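Local coordinates for protein esterase (Sinorhizobium meliloti 1021, PDB 4TX1) that probably hydrolyses acetyl and aryl ester bonds, as a carbohydrate acetylesterase of the SGNH hydrolase family, at residues G185-G190 against R213-V218. Numbering follows the deposited sequence.
Sequences GFFDGG and RGLEPV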
loop_
_atom_site.group_PDB
_atom_site.type_symbol
_atom_site.label_atom_id
_atom_site.label_comp_id
_atom_site.label_asym_id
_atom_site.label_seq_id
_atom_site.Cartn_x
_atom_site.Cartn_y
_atom_site.Cartn_z
ATOM N N GLY A 185 -9.015 -29.684 9.827
ATOM C CA GLY A 185 -9.531 -30.741 8.949
ATOM C C GLY A 185 -8.895 -30.691 7.588
ATOM O O GLY A 185 -8.372 -29.627 7.149
ATOM N N PHE A 186 -8.991 -31.812 6.885
ATOM C CA PHE A 186 -8.514 -31.952 5.521
ATOM C C PHE A 186 -9.533 -32.666 4.640
ATOM O O PHE A 186 -10.175 -33.668 5.057
ATOM C CB PHE A 186 -7.170 -32.683 5.457
ATOM C CG PHE A 186 -6.705 -32.954 4.062
ATOM C CD1 PHE A 186 -6.245 -31.917 3.223
ATOM C CD2 PHE A 186 -6.766 -34.225 3.524
ATOM C CE1 PHE A 186 -5.925 -32.156 1.929
ATOM C CE2 PHE A 186 -6.446 -34.463 2.189
ATOM C CZ PHE A 186 -5.963 -33.439 1.398
ATOM N N PHE A 187 -9.667 -32.218 3.411
ATOM C CA PHE A 187 -10.354 -33.034 2.396
ATOM C C PHE A 187 -9.624 -32.877 1.092
ATOM O O PHE A 187 -9.331 -31.719 0.679
ATOM C CB PHE A 187 -11.779 -32.574 2.265
ATOM C CG PHE A 187 -12.615 -33.437 1.332
ATOM C CD1 PHE A 187 -13.088 -34.678 1.771
ATOM C CD2 PHE A 187 -12.944 -32.997 0.069
ATOM C CE1 PHE A 187 -13.863 -35.469 0.916
ATOM C CE2 PHE A 187 -13.699 -33.795 -0.801
ATOM C CZ PHE A 187 -14.172 -35.025 -0.361
ATOM N N ASP A 188 -9.465 -33.963 0.344
ATOM C CA ASP A 188 -8.910 -33.892 -1.011
ATOM C C ASP A 188 -10.024 -33.691 -2.035
ATOM O O ASP A 188 -10.802 -34.628 -2.303
ATOM C CB ASP A 188 -8.122 -35.161 -1.382
ATOM C CG ASP A 188 -7.533 -35.092 -2.779
ATOM O OD1 ASP A 188 -7.579 -34.031 -3.439
ATOM O OD2 ASP A 188 -7.000 -36.094 -3.209
ATOM N N GLY A 189 -10.187 -32.454 -2.582
ATOM C CA GLY A 189 -11.205 -32.198 -3.582
ATOM C C GLY A 189 -11.082 -33.094 -4.794
ATOM O O GLY A 189 -12.081 -33.390 -5.426
ATOM N N GLY A 190 -9.860 -33.531 -5.096
ATOM C CA GLY A 190 -9.563 -34.290 -6.258
ATOM C C GLY A 190 -10.044 -35.727 -6.104
ATOM O O GLY A 190 -10.147 -36.486 -7.110
ATOM N N ARG A 213 -20.947 -31.932 -2.534
ATOM C CA ARG A 213 -21.518 -33.195 -1.934
ATOM C C ARG A 213 -20.484 -33.940 -1.162
ATOM O O ARG A 213 -20.744 -34.421 -0.048
ATOM C CB ARG A 213 -22.033 -34.161 -3.016
ATOM C CG ARG A 213 -23.317 -33.725 -3.634
ATOM C CD ARG A 213 -23.906 -34.978 -4.284
ATOM N NE ARG A 213 -22.990 -35.368 -5.317
ATOM C CZ ARG A 213 -23.057 -34.891 -6.547
ATOM N NH1 ARG A 213 -24.051 -34.081 -6.860
ATOM N NH2 ARG A 213 -22.166 -35.277 -7.471
ATOM N N GLY A 214 -19.288 -34.028 -1.727
ATOM C CA GLY A 214 -18.160 -34.647 -1.097
ATOM C C GLY A 214 -17.738 -34.088 0.247
ATOM O O GLY A 214 -17.255 -34.835 1.101
ATOM N N LEU A 215 -17.910 -32.771 0.438
ATOM C CA LEU A 215 -17.527 -32.128 1.720
ATOM C C LEU A 215 -18.522 -32.304 2.837
ATOM O O LEU A 215 -18.223 -32.091 3.990
ATOM C CB LEU A 215 -17.303 -30.638 1.435
ATOM C CG LEU A 215 -16.047 -30.297 0.681
ATOM C CD1 LEU A 215 -16.067 -28.868 0.117
ATOM C CD2 LEU A 215 -14.813 -30.457 1.566
ATOM N N GLU A 216 -19.733 -32.763 2.523
ATOM C CA GLU A 216 -20.779 -32.748 3.551
ATOM C C GLU A 216 -20.384 -33.537 4.829
ATOM O O GLU A 216 -20.579 -33.023 5.896
ATOM C CB GLU A 216 -22.132 -33.218 3.001
ATOM C CG GLU A 216 -23.090 -33.450 4.136
ATOM C CD GLU A 216 -24.407 -34.078 3.739
ATOM O OE1 GLU A 216 -25.325 -34.008 4.558
ATOM O OE2 GLU A 216 -24.555 -34.564 2.617
ATOM N N PRO A 217 -19.842 -34.765 4.701
ATOM C CA PRO A 217 -19.539 -35.544 5.902
ATOM C C PRO A 217 -18.491 -34.907 6.802
ATOM O O PRO A 217 -18.710 -34.861 7.993
ATOM C CB PRO A 217 -19.042 -36.877 5.346
ATOM C CG PRO A 217 -19.785 -37.028 4.061
ATOM C CD PRO A 217 -19.689 -35.603 3.488
ATOM N N VAL A 218 -17.366 -34.412 6.231
ATOM C CA VAL A 218 -16.320 -33.795 7.031
ATOM C C VAL A 218 -16.820 -32.466 7.579
ATOM O O VAL A 218 -16.533 -32.125 8.730
ATOM C CB VAL A 218 -14.999 -33.692 6.252
ATOM C CG1 VAL A 218 -15.098 -32.646 5.153
ATOM C CG2 VAL A 218 -13.842 -33.372 7.178
#
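Phe187 meets Gly214, Leu215 and Val218 where the C-terminal helix 205-223 packs on an outermost strand of the parallel sheet in this SGNH hydrolase alpha/beta fold. Segment 213-218 runs roughly antiparallel to strand 185-188, at 156°. CB of Phe187 points to the helix, and with CG anti to the backbone N (chi1 -175°) the ring extends further that way. Leu215 reaches the ring obliquely with one methyl, and its CD2 lies 3.5 Å from Phe187 CD2. The far end of the ring approaches the helix backbone, with Phe187 CZ 3.4 Å from Gly214 O. Gly214 has no side chain, and its backbone comes close to the end of the ring. Val218 adds a looser contact, CG1 to Phe187 CB at 4.4 Å. With a serine in place of Phe187, a gap would probably open beside Gly214 O and Leu215 CD2 would lose the ring it rests against. Further out, Leu215 and Val218 also rest on strand 140-145, which pairs with strand 185-188 through backbone bonds of Gly185 and Phe187. Phe186 points away from the helix and packs on helix 171-182, so the strand is covered on both faces. Just past Phe187, Asp188 OD1 is gripped twice, by a hydrogen bond with Ser145 OG and by the backbone N of an Asx turn. In that turn Gly190 N donates to Asp188 OD1 at 2.9 Å, meeting the oxygen from above the carboxylate plane, 61° out of it.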